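Long-range contacts in putative glycosyltransferase (GalT1) (Streptococcus parasanguinis FW213, PDB 5HEA), which probably transfers sugar from a nucleotide-activated donor, the chain here being the C-terminal part of the protein with its GT-A-type family 2 domain: residues L6-V11 and N34-L39; C142-I147 and A202-F207; E179-P184 and D192-R197. All coordinates share one frame; numbering follows the deposited sequence.

Contact 1. Residues L6-V11 and N34-L39; sequences LISIIV and NFEIIL
Ser8 and Glu36 face each other across two parallel strands and supply the polar side-chain bond of this contact. Ser8 OG donates to Glu36 OE2 at 2.5 Å. It meets the lone pair of OE2 that points away from the other carboxylate oxygen. Glu36 CG lies between its own backbone N and carbonyl carbon (chi1 60°). From there the chain runs out extended and carries the carboxylate across toward Ser8, where OE2 meets OG. Both polar atoms are buried and have second partners: Ser8 OG bonds to Gly85 N, and Glu36 OE2 to Ser84 N. Two donors thus grip OE2, which should restrict the carboxylate and probably stabilise its charge.

Leu6 flanks the same group. Its CG stands opposite the backbone N (chi1 178°). CD1 touches Asn34 OD1 at 3.4 Å, while CD2 lies 4.1 Å from Glu36 OE2. The Asn34 side chain crosses that of Leu6 at about a right angle, and its ND2 bonds to Gly4 O.

The face carrying Ile7, Ile9 and Val11 is apolar. Ile9 CD1 reaches obliquely to the Phe35 ring, 3.9 Å from CG, and lies 4.0 Å from Ile37 CG1. Val11 splits its branches: CG1 meets Leu39 CD2 at 3.7 Å, and CG2 meets Ile37 CG2 at 4.1 Å. Val11 lies side by side with both residues, pointing the same way.

Five backbone bonds join the strands; Ile9 N to Glu36 O, at 2.8 Å, is the straightest. The strands belong to a beta-alpha-beta unit completed by helix 20-28, as expected in the nucleotide-binding half of a GT-A fold. Leu24, Leu27 and Leu28 of that helix pack on Val11, Ile37 and Leu39. Helix 101-110 covers Ile7, Ile9 and Phe35 through Leu102, and strand 87-90 pairs with the far edge of strand 7-13.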
ATOM      1  N   LEU A   6     -14.443  37.014 -24.883  1.00 32.71           N
ATOM      2  CA  LEU A   6     -14.858  36.077 -23.849  1.00 32.33           C
ATOM      3  C   LEU A   6     -13.796  35.907 -22.766  1.00 29.97           C
ATOM      4  O   LEU A   6     -12.624  35.633 -23.053  1.00 27.93           O
ATOM      5  CB  LEU A   6     -15.210  34.730 -24.467  1.00 34.44           C
ATOM      6  CG  LEU A   6     -15.625  33.625 -23.496  1.00 33.01           C
ATOM      7  CD1 LEU A   6     -17.040  33.873 -22.970  1.00 26.22           C
ATOM      8  CD2 LEU A   6     -15.512  32.270 -24.191  1.00 32.67           C
ATOM      9  N   ILE A   7     -14.212  36.098 -21.520  1.00 27.13           N
ATOM     10  CA  ILE A   7     -13.338  35.843 -20.396  1.00 27.82           C
ATOM     11  C   ILE A   7     -13.715  34.504 -19.758  1.00 24.87           C
ATOM     12  O   ILE A   7     -14.874  34.269 -19.424  1.00 30.38           O
ATOM     13  CB  ILE A   7     -13.414  36.974 -19.354  1.00 27.06           C
ATOM     14  CG1 ILE A   7     -12.912  38.294 -19.954  1.00 24.28           C
ATOM     15  CG2 ILE A   7     -12.588  36.619 -18.115  1.00 24.14           C
ATOM     16  CD1 ILE A   7     -13.103  39.468 -19.021  1.00 22.70           C
ATOM     17  N   SER A   8     -12.738  33.622 -19.592  1.00 24.64           N
ATOM     18  CA  SER A   8     -12.993  32.369 -18.878  1.00 25.55           C
ATOM     19  C   SER A   8     -12.648  32.490 -17.391  1.00 26.51           C
ATOM     20  O   SER A   8     -11.500  32.764 -17.035  1.00 25.40           O
ATOM     21  CB  SER A   8     -12.201  31.216 -19.498  1.00 23.72           C
ATOM     22  OG  SER A   8     -12.607  30.956 -20.830  1.00 24.44           O
ATOM     23  N   ILE A   9     -13.643  32.266 -16.535  1.00 20.07           N
ATOM     24  CA  ILE A   9     -13.468  32.312 -15.081  1.00 22.51           C
ATOM     25  C   ILE A   9     -13.429  30.903 -14.525  1.00 21.81           C
ATOM     26  O   ILE A   9     -14.429  30.180 -14.581  1.00 21.59           O
ATOM     27  CB  ILE A   9     -14.639  33.025 -14.395  1.00 22.56           C
ATOM     28  CG1 ILE A   9     -14.917  34.373 -15.080  1.00 20.95           C
ATOM     29  CG2 ILE A   9     -14.352  33.183 -12.896  1.00 20.49           C
ATOM     30  CD1 ILE A   9     -16.261  34.986 -14.678  1.00 27.03           C
ATOM     31  N   ILE A  10     -12.274  30.520 -13.992  1.00 17.69           N
ATOM     32  CA  ILE A  10     -12.047  29.171 -13.495  1.00 23.27           C
ATOM     33  C   ILE A  10     -12.281  29.113 -11.994  1.00 27.27           C
ATOM     34  O   ILE A  10     -11.632  29.817 -11.217  1.00 24.34           O
ATOM     35  CB  ILE A  10     -10.627  28.682 -13.865  1.00 21.56           C
ATOM     36  CG1 ILE A  10     -10.517  28.548 -15.390  1.00 27.22           C
ATOM     37  CG2 ILE A  10     -10.302  27.354 -13.156  1.00 20.35           C
ATOM     38  CD1 ILE A  10      -9.093  28.452 -15.909  1.00 27.45           C
ATOM     39  N   VAL A  11     -13.230  28.278 -11.591  1.00 23.74           N
ATOM     40  CA  VAL A  11     -13.655  28.229 -10.202  1.00 23.82           C
ATOM     41  C   VAL A  11     -13.603  26.788  -9.695  1.00 23.32           C
ATOM     42  O   VAL A  11     -14.516  25.998  -9.932  1.00 24.86           O
ATOM     43  CB  VAL A  11     -15.080  28.815 -10.040  1.00 21.97           C
ATOM     44  CG1 VAL A  11     -15.548  28.739  -8.576  1.00 22.58           C
ATOM     45  CG2 VAL A  11     -15.123  30.256 -10.547  1.00 24.70           C
ATOM     46  N   ASN A  34     -19.788  39.135 -21.050  1.00 32.49           N
ATOM     47  CA  ASN A  34     -19.303  38.066 -21.913  1.00 40.08           C
ATOM     48  C   ASN A  34     -18.267  37.157 -21.245  1.00 38.47           C
ATOM     49  O   ASN A  34     -17.074  37.219 -21.545  1.00 32.21           O
ATOM     50  CB  ASN A  34     -18.763  38.624 -23.232  1.00 38.22           C
ATOM     51  CG  ASN A  34     -18.553  37.539 -24.269  1.00 36.21           C
ATOM     52  OD1 ASN A  34     -19.009  36.409 -24.090  1.00 33.62           O
ATOM     53  ND2 ASN A  34     -17.857  37.869 -25.350  1.00 38.68           N
ATOM     54  N   PHE A  35     -18.735  36.318 -20.332  1.00 35.17           N
ATOM     55  CA  PHE A  35     -17.848  35.384 -19.663  1.00 35.44           C
ATOM     56  C   PHE A  35     -18.418  33.976 -19.686  1.00 35.25           C
ATOM     57  O   PHE A  35     -19.601  33.776 -19.961  1.00 35.72           O
ATOM     58  CB  PHE A  35     -17.581  35.810 -18.213  1.00 28.13           C
ATOM     59  CG  PHE A  35     -18.832  35.972 -17.384  1.00 27.51           C
ATOM     60  CD1 PHE A  35     -19.497  34.868 -16.874  1.00 29.75           C
ATOM     61  CD2 PHE A  35     -19.339  37.228 -17.123  1.00 30.03           C
ATOM     62  CE1 PHE A  35     -20.648  35.017 -16.123  1.00 28.56           C
ATOM     63  CE2 PHE A  35     -20.483  37.392 -16.370  1.00 31.26           C
ATOM     64  CZ  PHE A  35     -21.140  36.286 -15.864  1.00 37.15           C
ATOM     65  N   GLU A  36     -17.554  33.008 -19.408  1.00 31.50           N
ATOM     66  CA  GLU A  36     -17.985  31.683 -19.017  1.00 31.35           C
ATOM     67  C   GLU A  36     -17.417  31.400 -17.628  1.00 35.13           C
ATOM     68  O   GLU A  36     -16.284  31.785 -17.304  1.00 32.77           O
ATOM     69  CB  GLU A  36     -17.523  30.630 -20.023  1.00 28.56           C
ATOM     70  CG  GLU A  36     -16.017  30.537 -20.203  1.00 37.37           C
ATOM     71  CD  GLU A  36     -15.603  29.423 -21.161  1.00 38.29           C
ATOM     72  OE1 GLU A  36     -16.462  28.607 -21.562  1.00 43.68           O
ATOM     73  OE2 GLU A  36     -14.413  29.366 -21.519  1.00 34.00           O
ATOM     74  N   ILE A  37     -18.226  30.755 -16.800  1.00 25.51           N
ATOM     75  CA  ILE A  37     -17.773  30.270 -15.511  1.00 28.21           C
ATOM     76  C   ILE A  37     -17.576  28.777 -15.629  1.00 31.63           C
ATOM     77  O   ILE A  37     -18.518  28.037 -15.915  1.00 32.84           O
ATOM     78  CB  ILE A  37     -18.789  30.558 -14.410  1.00 25.24           C
ATOM     79  CG1 ILE A  37     -18.981  32.073 -14.287  1.00 27.92           C
ATOM     80  CG2 ILE A  37     -18.313  29.935 -13.096  1.00 26.93           C
ATOM     81  CD1 ILE A  37     -20.153  32.511 -13.437  1.00 22.67           C
ATOM     82  N   ILE A  38     -16.336  28.342 -15.439  1.00 30.77           N
ATOM     83  CA  ILE A  38     -16.010  26.932 -15.437  1.00 27.33           C
ATOM     84  C   ILE A  38     -15.891  26.471 -14.000  1.00 25.55           C
ATOM     85  O   ILE A  38     -14.922  26.783 -13.304  1.00 24.52           O
ATOM     86  CB  ILE A  38     -14.729  26.660 -16.213  1.00 29.21           C
ATOM     87  CG1 ILE A  38     -14.836  27.317 -17.589  1.00 35.10           C
ATOM     88  CG2 ILE A  38     -14.494  25.156 -16.347  1.00 26.70           C
ATOM     89  CD1 ILE A  38     -13.579  27.242 -18.377  1.00 37.52           C
ATOM     90  N   LEU A  39     -16.932  25.780 -13.548  1.00 22.47           N
ATOM     91  CA  LEU A  39     -16.994  25.231 -12.209  1.00 22.74           C
ATOM     92  C   LEU A  39     -16.391  23.841 -12.230  1.00 23.95           C
ATOM     93  O   LEU A  39     -16.954  22.942 -12.839  1.00 26.68           O
ATOM     94  CB  LEU A  39     -18.459  25.133 -11.754  1.00 24.39           C
ATOM     95  CG  LEU A  39     -19.155  26.409 -11.294  1.00 33.26           C
ATOM     96  CD1 LEU A  39     -20.617  26.129 -10.895  1.00 30.09           C
ATOM     97  CD2 LEU A  39     -18.378  27.009 -10.136  1.00 27.41           C
TER

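Contact 2. Residues C142-I147 and A202-F207; sequences CKNYTI and ASQITF
Tyr145 with Ile205 and Lys143 with Phe207 form hydrogen-bonded antiparallel pairs, on either side of the non-hydrogen-bonded pair Asn144 and Thr206. Thr206 OG1 donates to Asn144 OD1 at 2.7 Å, tilted from the amide plane by 29°. The amides of Asn144 and Gln204 stack nearly parallel, with Gln204 NE2 3.5 Å from Asn144 CG. Partners beyond the two strands hold this polar face: Ser114 OG bonds to Thr206 OG1 and Gln204 NE2, and Asn112 OD1 bonds to Asn144 ND2.

The contact forms a beta ladder in the large mixed sheet. Strand 204-217 lies between strand 142-146 and strand 116-125, which runs parallel to it.

The other face carries Tyr145, Ile205 and Phe207. The Tyr145 ring turns its edge to the partner strand, with CE2 3.7 Å from Phe207 CB. Lys143 CG lies over one face, toward the rim, and Trp150 meets the ring edge-to-face. Where helix 147-150 begins, chi1 of Ile147 (-51°) lays CG1 against Ala202 O at 3.2 Å. With chi2 at -46°, CD1 meets Ile205 CD1 at 3.8 Å. Nearby, a water accepts from Ile147 N and donates to Ser203 O, at 2.7 Å from the latter.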
ATOM      1  N   CYS A 142      -3.284  53.297 -10.364  1.00 26.71           N
ATOM      2  CA  CYS A 142      -3.137  52.347 -11.444  1.00 28.31           C
ATOM      3  C   CYS A 142      -1.772  52.656 -12.031  1.00 29.91           C
ATOM      4  O   CYS A 142      -1.330  53.801 -11.976  1.00 31.87           O
ATOM      5  CB  CYS A 142      -4.244  52.560 -12.476  1.00 35.84           C
ATOM      6  SG  CYS A 142      -4.188  51.419 -13.870  1.00 52.62           S
ATOM      7  N   LYS A 143      -1.092  51.649 -12.565  1.00 26.31           N
ATOM      8  CA  LYS A 143       0.241  51.839 -13.142  1.00 24.73           C
ATOM      9  C   LYS A 143       0.565  50.697 -14.095  1.00 29.79           C
ATOM     10  O   LYS A 143       0.154  49.554 -13.862  1.00 25.30           O
ATOM     11  CB  LYS A 143       1.301  51.887 -12.034  1.00 28.60           C
ATOM     12  CG  LYS A 143       2.648  52.431 -12.486  1.00 40.19           C
ATOM     13  CD  LYS A 143       3.640  52.461 -11.335  1.00 51.42           C
ATOM     14  CE  LYS A 143       4.973  53.074 -11.762  1.00 55.76           C
ATOM     15  NZ  LYS A 143       5.654  52.291 -12.840  1.00 62.82           N
ATOM     16  N   ASN A 144       1.281  51.017 -15.170  1.00 26.41           N
ATOM     17  CA  ASN A 144       1.825  50.016 -16.075  1.00 26.74           C
ATOM     18  C   ASN A 144       3.233  49.672 -15.629  1.00 31.66           C
ATOM     19  O   ASN A 144       3.996  50.562 -15.282  1.00 28.51           O
ATOM     20  CB  ASN A 144       1.864  50.549 -17.514  1.00 27.50           C
ATOM     21  CG  ASN A 144       0.490  50.656 -18.130  1.00 27.58           C
ATOM     22  OD1 ASN A 144      -0.447  49.993 -17.691  1.00 32.92           O
ATOM     23  ND2 ASN A 144       0.357  51.496 -19.151  1.00 27.46           N
ATOM     24  N   TYR A 145       3.571  48.384 -15.625  1.00 27.52           N
ATOM     25  CA  TYR A 145       4.903  47.948 -15.204  1.00 30.04           C
ATOM     26  C   TYR A 145       5.592  47.124 -16.277  1.00 27.97           C
ATOM     27  O   TYR A 145       4.951  46.335 -16.975  1.00 29.50           O
ATOM     28  CB  TYR A 145       4.830  47.075 -13.945  1.00 23.42           C
ATOM     29  CG  TYR A 145       4.326  47.769 -12.707  1.00 28.55           C
ATOM     30  CD1 TYR A 145       5.209  48.372 -11.816  1.00 28.24           C
ATOM     31  CD2 TYR A 145       2.966  47.807 -12.412  1.00 28.05           C
ATOM     32  CE1 TYR A 145       4.749  49.001 -10.673  1.00 31.90           C
ATOM     33  CE2 TYR A 145       2.501  48.435 -11.272  1.00 26.67           C
ATOM     34  CZ  TYR A 145       3.396  49.029 -10.407  1.00 32.32           C
ATOM     35  OH  TYR A 145       2.932  49.660  -9.275  1.00 35.63           O
ATOM     36  N   THR A 146       6.910  47.282 -16.380  1.00 29.35           N
ATOM     37  CA  THR A 146       7.716  46.310 -17.094  1.00 26.15           C
ATOM     38  C   THR A 146       7.805  45.099 -16.183  1.00 20.85           C
ATOM     39  O   THR A 146       7.523  45.193 -14.983  1.00 25.19           O
ATOM     40  CB  THR A 146       9.153  46.809 -17.334  1.00 29.17           C
ATOM     41  OG1 THR A 146       9.818  46.924 -16.070  1.00 28.64           O
ATOM     42  CG2 THR A 146       9.162  48.166 -18.046  1.00 34.88           C
ATOM     43  N   ILE A 147       8.227  43.964 -16.725  1.00 25.92           N
ATOM     44  CA  ILE A 147       8.328  42.768 -15.892  1.00 29.46           C
ATOM     45  C   ILE A 147       9.382  42.966 -14.799  1.00 29.85           C
ATOM     46  O   ILE A 147       9.166  42.584 -13.658  1.00 31.91           O
ATOM     47  CB  ILE A 147       8.619  41.501 -16.711  1.00 28.51           C
ATOM     48  CG1 ILE A 147       7.622  41.391 -17.865  1.00 31.26           C
ATOM     49  CG2 ILE A 147       8.575  40.260 -15.817  1.00 28.66           C
ATOM     50  CD1 ILE A 147       6.165  41.641 -17.457  1.00 29.59           C
ATOM     51  N   ALA A 202       4.815  37.738 -19.937  1.00 24.33           N
ATOM     52  CA  ALA A 202       4.208  39.008 -20.354  1.00 28.19           C
ATOM     53  C   ALA A 202       5.237  40.067 -20.748  1.00 29.05           C
ATOM     54  O   ALA A 202       6.418  39.942 -20.422  1.00 35.42           O
ATOM     55  CB  ALA A 202       3.283  39.541 -19.258  1.00 26.98           C
ATOM     56  N   SER A 203       4.781  41.105 -21.457  1.00 27.28           N
ATOM     57  CA  SER A 203       5.624  42.253 -21.809  1.00 33.28           C
ATOM     58  C   SER A 203       5.352  43.417 -20.864  1.00 31.92           C
ATOM     59  O   SER A 203       6.262  44.154 -20.491  1.00 34.71           O
ATOM     60  CB  SER A 203       5.358  42.716 -23.250  1.00 40.50           C
ATOM     61  OG  SER A 203       5.851  41.783 -24.196  1.00 50.78           O
ATOM     62  N   GLN A 204       4.086  43.573 -20.481  1.00 25.78           N
ATOM     63  CA  GLN A 204       3.670  44.645 -19.589  1.00 22.37           C
ATOM     64  C   GLN A 204       2.497  44.191 -18.734  1.00 26.08           C
ATOM     65  O   GLN A 204       1.610  43.468 -19.194  1.00 25.08           O
ATOM     66  CB  GLN A 204       3.263  45.889 -20.381  1.00 23.03           C
ATOM     67  CG  GLN A 204       2.727  47.030 -19.513  1.00 27.31           C
ATOM     68  CD  GLN A 204       2.392  48.268 -20.327  1.00 28.88           C
ATOM     69  OE1 GLN A 204       3.269  49.076 -20.642  1.00 31.82           O
ATOM     70  NE2 GLN A 204       1.121  48.415 -20.680  1.00 28.65           N
ATOM     71  N   ILE A 205       2.497  44.631 -17.484  1.00 23.45           N
ATOM     72  CA  ILE A 205       1.448  44.284 -16.552  1.00 23.82           C
ATOM     73  C   ILE A 205       0.834  45.566 -16.002  1.00 26.28           C
ATOM     74  O   ILE A 205       1.554  46.508 -15.687  1.00 26.80           O
ATOM     75  CB  ILE A 205       2.030  43.438 -15.417  1.00 24.09           C
ATOM     76  CG1 ILE A 205       2.667  42.165 -16.014  1.00 25.44           C
ATOM     77  CG2 ILE A 205       0.961  43.148 -14.369  1.00 27.00           C
ATOM     78  CD1 ILE A 205       3.330  41.247 -14.997  1.00 28.73           C
ATOM     79  N   THR A 206      -0.496  45.611 -15.910  1.00 22.00           N
ATOM     80  CA  THR A 206      -1.174  46.768 -15.335  1.00 27.48           C
ATOM     81  C   THR A 206      -1.756  46.414 -13.968  1.00 29.97           C
ATOM     82  O   THR A 206      -2.492  45.434 -13.830  1.00 26.93           O
ATOM     83  CB  THR A 206      -2.295  47.284 -16.252  1.00 26.32           C
ATOM     84  OG1 THR A 206      -1.734  47.679 -17.511  1.00 25.84           O
ATOM     85  CG2 THR A 206      -3.001  48.484 -15.614  1.00 26.01           C
ATOM     86  N   PHE A 207      -1.408  47.205 -12.956  1.00 22.73           N
ATOM     87  CA  PHE A 207      -1.936  47.004 -11.610  1.00 24.48           C
ATOM     88  C   PHE A 207      -2.965  48.070 -11.275  1.00 31.06           C
ATOM     89  O   PHE A 207      -2.710  49.264 -11.481  1.00 25.05           O
ATOM     90  CB  PHE A 207      -0.803  47.041 -10.574  1.00 25.51           C
ATOM     91  CG  PHE A 207      -1.276  46.833  -9.155  1.00 22.20           C
ATOM     92  CD1 PHE A 207      -1.736  45.591  -8.741  1.00 26.03           C
ATOM     93  CD2 PHE A 207      -1.256  47.869  -8.241  1.00 26.16           C
ATOM     94  CE1 PHE A 207      -2.167  45.394  -7.452  1.00 23.70           C
ATOM     95  CE2 PHE A 207      -1.699  47.681  -6.941  1.00 24.25           C
ATOM     96  CZ  PHE A 207      -2.149  46.443  -6.546  1.00 24.26           C
TER
HETATM   97  O   HOH W   1       8.810  44.077 -19.710  1.00 39.37           O

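Contact 3. Residues E179-P184 and D192-R197; sequences EGIRFP and DATIYR
Thr194 and Phe183 form the tight centre of this contact. Thr194 CG2 sits over the middle of the Phe183 ring, 3.9 Å from its centroid, in a CH-pi contact. The same methyl touches Ile181 CG2 at 3.8 Å. Thr194 OG1 sits near Phe183 CD2 and beside Pro184 CD, 3.3 Å from the latter, and bonds to Glu190 O. With OG1 opposite the carbonyl carbon (chi1 -52°), CG2 lies anti to the backbone N, and both branches meet the ring.

Arg197 closes one side of this packing. Its chain bends at chi3 (-90°), and the guanidinium edge faces two backbone oxygens. NH2 donates to Arg182 O at 3.1 Å, the one hydrogen bond between the segments. NE donates to Ala193 O at 2.7 Å, and both oxygens lie near the guanidinium plane. The two bonds fix how the group is turned, and the Arg182 one ties the loop to the helix start.

The other end is looser. The Arg182 side chain leads away from 192-197 and bonds to Ile181 O through NH1. Gly180 adds almost nothing, though its O bonds to Gln280 of a second subunit. That subunit also borders Ile181, Pro184 and Arg197.

The loop 179-184 lies between helix 195-201 and helix 72-82, where Ser73 and Ile80 pack on Phe183. Phe90, from strand 87-90, meets the Phe183 ring edge-to-face.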
ATOM      1  N   GLU A 179       0.527  28.634 -22.471  1.00 33.26           N
ATOM      2  CA  GLU A 179       1.286  27.613 -23.206  1.00 32.62           C
ATOM      3  C   GLU A 179       2.401  27.011 -22.343  1.00 30.97           C
ATOM      4  O   GLU A 179       3.354  27.704 -21.958  1.00 31.88           O
ATOM      5  CB  GLU A 179       1.885  28.176 -24.501  1.00 43.12           C
ATOM      6  CG  GLU A 179       2.711  27.132 -25.271  1.00 62.41           C
ATOM      7  CD  GLU A 179       3.495  27.700 -26.454  1.00 72.85           C
ATOM      8  OE1 GLU A 179       3.597  28.940 -26.588  1.00 72.91           O
ATOM      9  OE2 GLU A 179       4.017  26.889 -27.249  1.00 80.91           O
ATOM     10  N   GLY A 180       2.265  25.725 -22.025  1.00 29.59           N
ATOM     11  CA  GLY A 180       3.282  25.022 -21.265  1.00 28.18           C
ATOM     12  C   GLY A 180       3.272  25.315 -19.778  1.00 34.06           C
ATOM     13  O   GLY A 180       4.138  24.827 -19.042  1.00 28.02           O
ATOM     14  N   ILE A 181       2.302  26.109 -19.327  1.00 26.17           N
ATOM     15  CA  ILE A 181       2.196  26.438 -17.910  1.00 23.15           C
ATOM     16  C   ILE A 181       1.000  25.743 -17.264  1.00 29.43           C
ATOM     17  O   ILE A 181      -0.144  25.945 -17.686  1.00 33.45           O
ATOM     18  CB  ILE A 181       2.110  27.980 -17.680  1.00 22.55           C
ATOM     19  CG1 ILE A 181       3.440  28.651 -18.061  1.00 24.55           C
ATOM     20  CG2 ILE A 181       1.804  28.268 -16.224  1.00 25.44           C
ATOM     21  CD1 ILE A 181       3.420  30.181 -17.983  1.00 22.47           C
ATOM     22  N   ARG A 182       1.271  24.925 -16.246  1.00 26.18           N
ATOM     23  CA  ARG A 182       0.230  24.235 -15.478  1.00 24.91           C
ATOM     24  C   ARG A 182       0.596  24.262 -14.010  1.00 29.25           C
ATOM     25  O   ARG A 182       1.777  24.382 -13.665  1.00 23.54           O
ATOM     26  CB  ARG A 182       0.070  22.770 -15.948  1.00 25.85           C
ATOM     27  CG  ARG A 182      -0.531  22.620 -17.358  1.00 31.37           C
ATOM     28  CD  ARG A 182      -1.921  23.261 -17.452  1.00 36.40           C
ATOM     29  NE  ARG A 182      -2.561  23.064 -18.755  1.00 35.05           N
ATOM     30  CZ  ARG A 182      -2.405  23.871 -19.804  1.00 41.07           C
ATOM     31  NH1 ARG A 182      -1.611  24.939 -19.730  1.00 29.43           N
ATOM     32  NH2 ARG A 182      -3.042  23.606 -20.939  1.00 42.05           N
ATOM     33  N   PHE A 183      -0.415  24.167 -13.145  1.00 18.43           N
ATOM     34  CA  PHE A 183      -0.179  24.059 -11.715  1.00 20.44           C
ATOM     35  C   PHE A 183       0.361  22.653 -11.433  1.00 23.59           C
ATOM     36  O   PHE A 183      -0.119  21.688 -12.013  1.00 24.72           O
ATOM     37  CB  PHE A 183      -1.472  24.305 -10.932  1.00 17.88           C
ATOM     38  CG  PHE A 183      -2.006  25.716 -11.074  1.00 22.15           C
ATOM     39  CD1 PHE A 183      -2.780  26.072 -12.170  1.00 21.34           C
ATOM     40  CD2 PHE A 183      -1.703  26.688 -10.128  1.00 23.00           C
ATOM     41  CE1 PHE A 183      -3.264  27.381 -12.322  1.00 24.18           C
ATOM     42  CE2 PHE A 183      -2.181  28.000 -10.271  1.00 25.16           C
ATOM     43  CZ  PHE A 183      -2.963  28.335 -11.371  1.00 22.10           C
ATOM     44  N   PRO A 184       1.354  22.542 -10.538  1.00 32.57           N
ATOM     45  CA  PRO A 184       1.963  21.262 -10.135  1.00 34.30           C
ATOM     46  C   PRO A 184       1.029  20.366  -9.318  1.00 30.08           C
ATOM     47  O   PRO A 184       0.424  20.816  -8.350  1.00 29.44           O
ATOM     48  CB  PRO A 184       3.155  21.702  -9.275  1.00 38.82           C
ATOM     49  CG  PRO A 184       2.765  23.058  -8.775  1.00 38.96           C
ATOM     50  CD  PRO A 184       2.048  23.688  -9.932  1.00 28.07           C
ATOM     51  N   ASP A 192       1.887  29.702  -5.687  1.00 29.42           N
ATOM     52  CA  ASP A 192       3.265  30.133  -5.429  1.00 23.72           C
ATOM     53  C   ASP A 192       4.220  29.630  -6.533  1.00 23.97           C
ATOM     54  O   ASP A 192       5.137  30.339  -6.940  1.00 26.71           O
ATOM     55  CB  ASP A 192       3.671  29.600  -4.043  1.00 34.61           C
ATOM     56  CG  ASP A 192       5.073  30.040  -3.592  1.00 31.83           C
ATOM     57  OD1 ASP A 192       5.575  31.112  -3.987  1.00 32.70           O
ATOM     58  OD2 ASP A 192       5.662  29.296  -2.792  1.00 34.07           O
ATOM     59  N   ALA A 193       3.980  28.413  -7.022  1.00 17.82           N
ATOM     60  CA  ALA A 193       4.832  27.781  -8.033  1.00 24.87           C
ATOM     61  C   ALA A 193       4.495  28.182  -9.463  1.00 22.91           C
ATOM     62  O   ALA A 193       5.243  27.858 -10.385  1.00 19.11           O
ATOM     63  CB  ALA A 193       4.761  26.250  -7.897  1.00 32.54           C
ATOM     64  N   THR A 194       3.396  28.909  -9.659  1.00 20.02           N
ATOM     65  CA  THR A 194       2.832  29.030 -11.005  1.00 19.62           C
ATOM     66  C   THR A 194       2.610  30.459 -11.522  1.00 21.38           C
ATOM     67  O   THR A 194       2.951  30.761 -12.666  1.00 25.80           O
ATOM     68  CB  THR A 194       1.488  28.228 -11.114  1.00 24.01           C
ATOM     69  OG1 THR A 194       1.696  26.883 -10.665  1.00 23.15           O
ATOM     70  CG2 THR A 194       0.985  28.191 -12.559  1.00 19.06           C
ATOM     71  N   ILE A 195       2.019  31.317 -10.695  1.00 21.43           N
ATOM     72  CA  ILE A 195       1.577  32.639 -11.146  1.00 19.64           C
ATOM     73  C   ILE A 195       2.738  33.442 -11.728  1.00 24.50           C
ATOM     74  O   ILE A 195       2.626  34.012 -12.812  1.00 22.08           O
ATOM     75  CB  ILE A 195       0.844  33.410 -10.017  1.00 24.32           C
ATOM     76  CG1 ILE A 195      -0.458  32.688  -9.662  1.00 27.18           C
ATOM     77  CG2 ILE A 195       0.512  34.833 -10.448  1.00 28.84           C
ATOM     78  CD1 ILE A 195      -1.381  32.470 -10.881  1.00 27.47           C
ATOM     79  N   TYR A 196       3.871  33.443 -11.038  1.00 22.50           N
ATOM     80  CA  TYR A 196       5.019  34.224 -11.509  1.00 22.26           C
ATOM     81  C   TYR A 196       5.508  33.797 -12.893  1.00 25.25           C
ATOM     82  O   TYR A 196       6.034  34.619 -13.655  1.00 27.43           O
ATOM     83  CB  TYR A 196       6.161  34.200 -10.489  1.00 19.06           C
ATOM     84  CG  TYR A 196       6.999  32.945 -10.518  1.00 20.71           C
ATOM     85  CD1 TYR A 196       6.597  31.804  -9.842  1.00 19.12           C
ATOM     86  CD2 TYR A 196       8.211  32.916 -11.197  1.00 30.47           C
ATOM     87  CE1 TYR A 196       7.374  30.650  -9.857  1.00 22.87           C
ATOM     88  CE2 TYR A 196       8.997  31.769 -11.218  1.00 31.84           C
ATOM     89  CZ  TYR A 196       8.571  30.641 -10.547  1.00 31.63           C
ATOM     90  OH  TYR A 196       9.342  29.500 -10.571  1.00 27.73           O
ATOM     91  N   ARG A 197       5.334  32.524 -13.239  1.00 21.57           N
ATOM     92  CA  ARG A 197       5.731  32.087 -14.575  1.00 22.69           C
ATOM     93  C   ARG A 197       4.881  32.744 -15.668  1.00 24.38           C
ATOM     94  O   ARG A 197       5.379  33.059 -16.747  1.00 21.79           O
ATOM     95  CB  ARG A 197       5.731  30.561 -14.681  1.00 24.40           C
ATOM     96  CG  ARG A 197       6.709  29.915 -13.695  1.00 24.11           C
ATOM     97  CD  ARG A 197       6.803  28.421 -13.877  1.00 29.25           C
ATOM     98  NE  ARG A 197       5.834  27.684 -13.064  1.00 30.83           N
ATOM     99  CZ  ARG A 197       4.992  26.769 -13.547  1.00 41.96           C
ATOM    100  NH1 ARG A 197       4.992  26.501 -14.851  1.00 39.40           N
ATOM    101  NH2 ARG A 197       4.155  26.113 -12.734  1.00 24.89           N
TER

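Contacts 1 and 2 are both strand pairs of the same mixed sheet, about 23 Å apart between centres. Contact 1 is parallel and buried, mostly aliphatic, with one shielded hydroxyl-carboxylate bond. Contact 2 is antiparallel and only partly buried, and its polar face is richer in amides and hydroxyls. Contact 3 is also buried but joins a loop to a helix start, so side-chain packing and an arginine replace the backbone ladder. It alone meets another subunit. Contact 3 falls in the chain between the two strands of contact 2, and helix 195-201 leads straight into strand 204-217. Contact 1 comes earlier in the chain.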